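PDB 5NMP: isatin hydrolase from Ralstonia solanacearum, which hydrolyses the cyclic amide of isatin and binds manganese, as a member of the cyclase family with probable arylformamidase-like activity. Local coordinates for residues 26-30 and 230-236; 31-35 and 50-54; 186-192 and 219-225. All blocks are in the same frame, centred on the assembly; numbering follows the deposited sequence.

Contact 1 of 3, residues 26-30 and 230-236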
# COMPACT_ATOMS: atom_id res chain seq x y z
N VAL A 26 12.75 -1.53 -5.52
CA VAL A 26 13.03 -2.74 -4.76
C VAL A 26 11.86 -3.10 -3.85
O VAL A 26 11.36 -2.26 -3.11
CB VAL A 26 14.30 -2.58 -3.91
CG1 VAL A 26 14.66 -3.89 -3.23
CG2 VAL A 26 15.46 -2.11 -4.77
N ASP A 27 11.41 -4.35 -3.94
CA ASP A 27 10.31 -4.85 -3.13
C ASP A 27 10.83 -5.34 -1.78
O ASP A 27 11.61 -6.29 -1.71
CB ASP A 27 9.58 -5.98 -3.86
CG ASP A 27 8.21 -6.28 -3.28
OD1 ASP A 27 7.85 -5.70 -2.23
OD2 ASP A 27 7.48 -7.10 -3.87
N LEU A 28 10.41 -4.68 -0.70
CA LEU A 28 10.87 -5.03 0.64
C LEU A 28 9.83 -5.85 1.40
O LEU A 28 9.92 -6.00 2.61
CB LEU A 28 11.21 -3.77 1.43
CG LEU A 28 12.16 -2.78 0.76
CD1 LEU A 28 12.49 -1.64 1.71
CD2 LEU A 28 13.42 -3.48 0.29
N THR A 29 8.85 -6.37 0.67
CA THR A 29 7.69 -7.01 1.29
C THR A 29 7.74 -8.54 1.21
O THR A 29 8.09 -9.10 0.17
CB THR A 29 6.39 -6.50 0.65
OG1 THR A 29 6.41 -5.07 0.60
CG2 THR A 29 5.17 -6.96 1.43
N GLN A 30 7.40 -9.19 2.32
CA GLN A 30 7.23 -10.64 2.35
C GLN A 30 5.88 -11.02 1.74
O GLN A 30 4.98 -10.19 1.66
CB GLN A 30 7.33 -11.17 3.78
CG GLN A 30 8.69 -11.01 4.44
CD GLN A 30 9.62 -12.19 4.17
OE1 GLN A 30 9.43 -12.94 3.21
NE2 GLN A 30 10.63 -12.35 5.01
N LEU A 230 10.44 -6.91 7.10
CA LEU A 230 11.00 -6.42 5.85
C LEU A 230 11.99 -7.43 5.28
O LEU A 230 12.59 -8.21 6.02
CB LEU A 230 11.69 -5.07 6.05
CG LEU A 230 10.82 -3.88 6.47
CD1 LEU A 230 11.70 -2.68 6.75
CD2 LEU A 230 9.79 -3.55 5.40
N LYS A 231 12.17 -7.41 3.96
CA LYS A 231 13.17 -8.24 3.31
C LYS A 231 13.91 -7.45 2.24
O LYS A 231 13.54 -6.31 1.94
CB LYS A 231 12.52 -9.48 2.70
CG LYS A 231 11.48 -9.17 1.64
CD LYS A 231 10.95 -10.44 1.01
CE LYS A 231 12.01 -11.14 0.17
NZ LYS A 231 11.45 -12.32 -0.55
N ASN A 232 14.95 -8.06 1.68
CA ASN A 232 15.77 -7.46 0.63
C ASN A 232 16.48 -6.18 1.04
O ASN A 232 16.77 -5.33 0.20
CB ASN A 232 14.93 -7.18 -0.62
CG ASN A 232 14.57 -8.44 -1.38
OD1 ASN A 232 15.27 -9.44 -1.31
ND2 ASN A 232 13.46 -8.38 -2.11
N LEU A 233 16.76 -6.03 2.34
CA LEU A 233 17.49 -4.86 2.81
C LEU A 233 18.92 -4.87 2.30
O LEU A 233 19.57 -3.83 2.21
CB LEU A 233 17.47 -4.79 4.34
CG LEU A 233 16.11 -4.48 4.98
CD1 LEU A 233 16.24 -4.29 6.48
CD2 LEU A 233 15.48 -3.25 4.33
N ASP A 234 19.40 -6.06 1.95
CA ASP A 234 20.74 -6.24 1.41
C ASP A 234 20.90 -5.62 0.02
O ASP A 234 22.01 -5.48 -0.48
CB ASP A 234 21.10 -7.72 1.35
CG ASP A 234 20.11 -8.52 0.51
OD1 ASP A 234 20.39 -8.75 -0.68
OD2 ASP A 234 19.05 -8.91 1.05
N GLN A 235 19.78 -5.25 -0.61
CA GLN A 235 19.82 -4.65 -1.93
C GLN A 235 19.75 -3.13 -1.86
O GLN A 235 19.67 -2.45 -2.89
CB GLN A 235 18.68 -5.18 -2.80
CG GLN A 235 18.77 -6.67 -3.10
CD GLN A 235 17.66 -7.15 -4.00
OE1 GLN A 235 17.23 -6.44 -4.91
NE2 GLN A 235 17.17 -8.36 -3.75
N LEU A 236 19.77 -2.61 -0.64
CA LEU A 236 19.70 -1.17 -0.43
C LEU A 236 21.06 -0.59 -0.05
O LEU A 236 21.84 -1.24 0.65
CB LEU A 236 18.67 -0.83 0.64
CG LEU A 236 17.23 -1.25 0.36
CD1 LEU A 236 16.29 -0.65 1.39
CD2 LEU A 236 16.82 -0.85 -1.05
O HOH W 1 11.35 -10.38 7.26
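Leu28 is the bump of this contact: its side chain fills a hollow walled by the turn from Leu230 to Leu236, burying 111 Å² of the residue against it. With CG anti to the carbonyl carbon (chi1 -51°) and chi2 extended (-176°), CD1 comes tip to tip against Leu236 CD1 at 3.9 Å, while CD2 settles over the backbone oxygens of Lys231 and Asn232. Leu233 CD2 and Leu230 CD2 complete the apolar wall. Val26 makes a smaller second bump, its CG2 sliding past Leu236 CD2 and its CG1 crossing the end of Gln235. On the other flank Lys231 bends at chi3, and its CD packs 3.3 Å from Thr29 O and beside the Gln30 amide. Two bonds pin the edges of the hollow. Lys231 N donates to Leu28 O, and Asn232 ND2 meets Asp27 O at 2.8 Å, nearly along the C=O axis. A water bridges Gln30 NE2 and Leu230 O. The loop between strands 225-228 and 239-244 thus closes over the end of strand 24-27, an outermost strand of the mixed sheet within this chain; Leu28 and Leu236 both rest on Ala262 of the adjacent strand 261-264, and Leu230 and Leu233 reach Leu149 of strand 147-151.

Contact 2 of 3, residues 31-35 and 50-54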
# COMPACT_ATOMS: atom_id res chain seq x y z
N THR A 31 5.75 -12.27 1.32
CA THR A 31 4.50 -12.74 0.71
C THR A 31 3.48 -13.19 1.75
O THR A 31 3.75 -14.07 2.56
CB THR A 31 4.76 -13.90 -0.28
OG1 THR A 31 5.46 -13.40 -1.42
CG2 THR A 31 3.45 -14.51 -0.73
N LEU A 32 2.29 -12.57 1.71
CA LEU A 32 1.18 -12.97 2.56
C LEU A 32 0.62 -14.33 2.17
O LEU A 32 0.03 -14.49 1.10
CB LEU A 32 0.06 -11.92 2.49
CG LEU A 32 0.30 -10.58 3.18
CD1 LEU A 32 -0.70 -9.56 2.67
CD2 LEU A 32 0.20 -10.73 4.69
N SER A 33 0.80 -15.31 3.05
CA SER A 33 0.38 -16.68 2.80
C SER A 33 0.04 -17.36 4.13
O SER A 33 0.51 -16.93 5.18
CB SER A 33 1.47 -17.45 2.05
OG SER A 33 1.68 -18.74 2.60
N PRO A 34 -0.79 -18.42 4.09
CA PRO A 34 -1.14 -19.14 5.32
C PRO A 34 0.06 -19.77 6.04
O PRO A 34 -0.05 -20.16 7.20
CB PRO A 34 -2.09 -20.23 4.83
CG PRO A 34 -2.69 -19.67 3.60
CD PRO A 34 -1.60 -18.87 2.95
N SER A 35 1.20 -19.85 5.35
CA SER A 35 2.38 -20.47 5.94
C SER A 35 3.29 -19.45 6.61
O SER A 35 4.28 -19.81 7.25
CB SER A 35 3.17 -21.24 4.87
OG SER A 35 3.63 -20.36 3.86
N PRO A 50 -4.02 -15.72 12.25
CA PRO A 50 -3.10 -15.98 11.14
C PRO A 50 -3.74 -15.57 9.81
O PRO A 50 -4.94 -15.29 9.78
CB PRO A 50 -2.88 -17.49 11.21
CG PRO A 50 -4.12 -18.01 11.86
CD PRO A 50 -4.55 -16.96 12.84
N PHE A 51 -2.96 -15.54 8.74
CA PHE A 51 -3.50 -15.19 7.43
C PHE A 51 -4.26 -16.37 6.83
O PHE A 51 -3.70 -17.44 6.63
CB PHE A 51 -2.38 -14.74 6.49
CG PHE A 51 -2.86 -14.26 5.15
CD1 PHE A 51 -2.88 -15.10 4.06
CD2 PHE A 51 -3.30 -12.95 5.00
CE1 PHE A 51 -3.34 -14.65 2.83
CE2 PHE A 51 -3.76 -12.50 3.77
CZ PHE A 51 -3.77 -13.35 2.69
N LYS A 52 -5.55 -16.16 6.55
CA LYS A 52 -6.36 -17.19 5.91
C LYS A 52 -6.94 -16.66 4.60
O LYS A 52 -7.40 -15.52 4.53
CB LYS A 52 -7.50 -17.65 6.82
CG LYS A 52 -7.05 -18.32 8.11
CD LYS A 52 -8.22 -19.02 8.79
CE LYS A 52 -7.85 -19.52 10.18
NZ LYS A 52 -7.71 -18.40 11.16
N ILE A 53 -6.93 -17.50 3.57
CA ILE A 53 -7.46 -17.09 2.27
C ILE A 53 -8.35 -18.18 1.68
O ILE A 53 -8.01 -19.36 1.70
CB ILE A 53 -6.31 -16.73 1.29
CG1 ILE A 53 -6.87 -16.13 0.00
CG2 ILE A 53 -5.42 -17.94 1.01
CD1 ILE A 53 -5.80 -15.57 -0.91
N GLU A 54 -9.51 -17.78 1.19
CA GLU A 54 -10.46 -18.72 0.60
C GLU A 54 -10.93 -18.24 -0.77
O GLU A 54 -11.33 -17.08 -0.94
CB GLU A 54 -11.65 -18.93 1.53
CG GLU A 54 -12.26 -17.65 2.06
CD GLU A 54 -13.42 -17.92 3.01
OE1 GLU A 54 -13.92 -19.06 3.02
OE2 GLU A 54 -13.83 -16.98 3.73
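Leu32 lies over one face of the Phe51 ring in a CH-pi contact, its CB 4.1 Å from the ring centroid and 13° off the ring normal. The two side chains cross at about a right angle, and Leu32 CD2 brushes the ring at CD2. The ring reaches this position because Phe51 CG is anti to the backbone N (chi1 -175°), directing it at the loop. Apolar contacts extend the patch: Pro34 CD lies 4.1 Å from Phe51 CD1, with Pro34 N at the ring edge, and Pro34 CG meets Ile53 CG2 at the same distance. The backbone adds a CA-H...O contact from Pro34 CA to Phe51 O, 3.3 Å long. Within residues 31-35, the hydroxyls Ser33 OG and Ser35 OG are hydrogen-bonded at 2.8 Å, linking the residues on either side of Pro34 in sequence. At the subunit interface, Leu32 makes backbone hydrogen bonds to the second subunit, and Leu32 and Ile53 both pack on its Ile250, while Phe51 also touches Cys73 of strand 66-74. With no classical hydrogen bond passing between the two segments, the loop's contact with the residues leading into and beginning strand 52-60 depends on close apolar fit and the CA-H...O contact.

Contact 3 of 3, residues 186-192 and 219-225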
# COMPACT_ATOMS: atom_id res chain seq x y z
N ILE A 186 15.73 9.05 18.62
CA ILE A 186 14.62 9.99 18.69
C ILE A 186 15.09 11.40 19.05
O ILE A 186 14.78 12.36 18.36
CB ILE A 186 13.57 9.53 19.72
CG1 ILE A 186 12.94 8.21 19.28
CG2 ILE A 186 12.49 10.59 19.89
CD1 ILE A 186 12.00 7.60 20.31
N GLY A 187 15.84 11.50 20.14
CA GLY A 187 16.23 12.79 20.70
C GLY A 187 17.38 13.50 20.02
O GLY A 187 17.39 14.73 19.95
N GLU A 188 18.36 12.75 19.53
CA GLU A 188 19.55 13.37 18.94
C GLU A 188 19.54 13.35 17.41
O GLU A 188 20.33 14.06 16.78
CB GLU A 188 20.81 12.67 19.46
CG GLU A 188 21.10 12.94 20.93
CD GLU A 188 21.37 14.40 21.21
OE1 GLU A 188 22.24 14.99 20.54
OE2 GLU A 188 20.71 14.97 22.11
N ARG A 189 18.66 12.56 16.81
CA ARG A 189 18.65 12.41 15.36
C ARG A 189 17.28 12.64 14.73
O ARG A 189 17.18 12.81 13.51
CB ARG A 189 19.18 11.03 14.97
CG ARG A 189 20.67 10.86 15.22
CD ARG A 189 21.47 11.89 14.43
NE ARG A 189 22.91 11.72 14.60
CZ ARG A 189 23.64 12.42 15.46
NH1 ARG A 189 23.08 13.33 16.24
NH2 ARG A 189 24.95 12.20 15.54
N ASN A 190 16.24 12.63 15.55
CA ASN A 190 14.89 12.96 15.11
C ASN A 190 14.43 12.10 13.93
O ASN A 190 13.94 12.60 12.92
CB ASN A 190 14.81 14.45 14.74
CG ASN A 190 13.39 14.97 14.67
OD1 ASN A 190 12.45 14.33 15.15
ND2 ASN A 190 13.22 16.15 14.09
N VAL A 191 14.61 10.79 14.08
CA VAL A 191 14.29 9.85 13.01
C VAL A 191 12.78 9.74 12.79
O VAL A 191 11.98 10.09 13.66
CB VAL A 191 14.87 8.46 13.30
CG1 VAL A 191 16.38 8.54 13.48
CG2 VAL A 191 14.21 7.85 14.52
N HIS A 192 12.41 9.23 11.62
CA HIS A 192 11.02 9.08 11.23
C HIS A 192 10.41 7.84 11.88
O HIS A 192 9.25 7.85 12.31
CB HIS A 192 10.92 8.98 9.71
CG HIS A 192 9.52 8.93 9.18
ND1 HIS A 192 8.64 9.99 9.30
CD2 HIS A 192 8.85 7.96 8.51
CE1 HIS A 192 7.49 9.67 8.73
NE2 HIS A 192 7.59 8.45 8.25
N MET A 219 9.09 5.21 20.71
CA MET A 219 8.84 5.67 19.35
C MET A 219 7.39 6.08 19.17
O MET A 219 7.10 7.18 18.71
CB MET A 219 9.21 4.59 18.32
CG MET A 219 10.70 4.26 18.28
SD MET A 219 11.68 5.47 17.37
CE MET A 219 10.95 5.29 15.76
N HIS A 220 6.47 5.20 19.55
CA HIS A 220 5.05 5.52 19.48
C HIS A 220 4.71 6.63 20.47
O HIS A 220 3.81 7.44 20.23
CB HIS A 220 4.20 4.28 19.74
CG HIS A 220 4.42 3.18 18.75
ND1 HIS A 220 4.74 3.43 17.43
CD2 HIS A 220 4.38 1.83 18.88
CE1 HIS A 220 4.88 2.28 16.79
NE2 HIS A 220 4.67 1.30 17.65
N GLY A 221 5.45 6.67 21.58
CA GLY A 221 5.28 7.70 22.58
C GLY A 221 5.73 9.06 22.09
O GLY A 221 5.36 10.09 22.65
N ALA A 222 6.54 9.06 21.03
CA ALA A 222 7.01 10.30 20.43
C ALA A 222 6.39 10.48 19.05
O ALA A 222 6.94 11.17 18.19
CB ALA A 222 8.53 10.31 20.33
N ASN A 223 5.24 9.84 18.85
CA ASN A 223 4.46 9.97 17.62
C ASN A 223 5.23 9.50 16.37
O ASN A 223 5.08 10.07 15.29
CB ASN A 223 4.00 11.43 17.44
CG ASN A 223 2.75 11.55 16.59
OD1 ASN A 223 2.08 10.57 16.30
ND2 ASN A 223 2.43 12.78 16.19
N ARG A 224 6.05 8.46 16.54
CA ARG A 224 6.81 7.87 15.43
C ARG A 224 6.20 6.53 15.00
O ARG A 224 5.24 6.06 15.60
CB ARG A 224 8.27 7.65 15.80
CG ARG A 224 8.97 8.84 16.42
CD ARG A 224 9.10 9.98 15.44
NE ARG A 224 10.31 10.76 15.68
CZ ARG A 224 10.40 11.74 16.57
NH1 ARG A 224 9.35 12.07 17.31
NH2 ARG A 224 11.54 12.40 16.71
N TYR A 225 6.80 5.90 13.99
CA TYR A 225 6.21 4.72 13.37
C TYR A 225 7.17 3.52 13.32
O TYR A 225 8.37 3.67 13.56
CB TYR A 225 5.74 5.05 11.95
CG TYR A 225 5.06 6.40 11.85
CD1 TYR A 225 3.77 6.60 12.33
CD2 TYR A 225 5.72 7.49 11.27
CE1 TYR A 225 3.16 7.83 12.24
CE2 TYR A 225 5.11 8.72 11.18
CZ TYR A 225 3.82 8.89 11.67
OH TYR A 225 3.21 10.12 11.58
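Arg224 closes the Schellman motif that ends helix 214-221 and hydrogen-bonds to Val191; Asn223, at positive phi, is the motif's C-prime residue. Met219 O accepts from both Arg224 N and Ala222 N, and Asn223 N bonds to His220 O. From this turn the arginine chain bends at chi2 (-66°) and chi3, curling its guanidinium back between the two segments. There NE gives a bond of 2.7 Å to Val191 O, with the acceptor close to the guanidinium plane, and NH1 bonds to Ala222 O, so two backbone carbonyls fix the group's rotation. Ile186 CG2 lies over one guanidinium face, near its rim, 3.8 Å from Arg224 NH2, and also touches Ala222 CB. Met219, bent at both chi2 and chi3, folds its sulfur against Ile186, with SD 3.6 Å from CG1, while CE approaches Val191 CG2. Farther along, with chi1 near 180° the His192 ring swings away from its own backbone N and lies obliquely against Tyr225, the planes 56° apart. His192 NE2 is bonded to Asn105 O, and Tyr225 also packs on Phe81, next in sequence to the manganese ligand Asp82. The contact joins the ends of helices 179-187 and 214-221 where parallel strands 193-195 and 225-228 follow. At the aromatic pair, Tyr225 CD2 sits over the His192 imidazole face and Tyr225 CE2 comes to 3.5 Å from His192 CE1.

Contacts 1 and 2 follow one another along the chain, 26-30 running directly into 31-35, and both touch the second subunit; contact 3 lies across the chain's centre from them, and no other protein chain of the assembly touches its segments. Contact 1 mixes a largely buried leucine cluster with backbone and amide bonds at the sheet border. Contact 2 is mostly buried yet almost wholly apolar, with its centre about 19 Å from that of the chain. Contact 3, partly buried, joins two helix ends and relies on an arginine bonded to carbonyls beside sulfur and aromatic packing. Contacts 1 and 3 share the mixed sheet, whereas contact 2 packs a loop against residues leading into and beginning the two-stranded sheet 52-60/66-74.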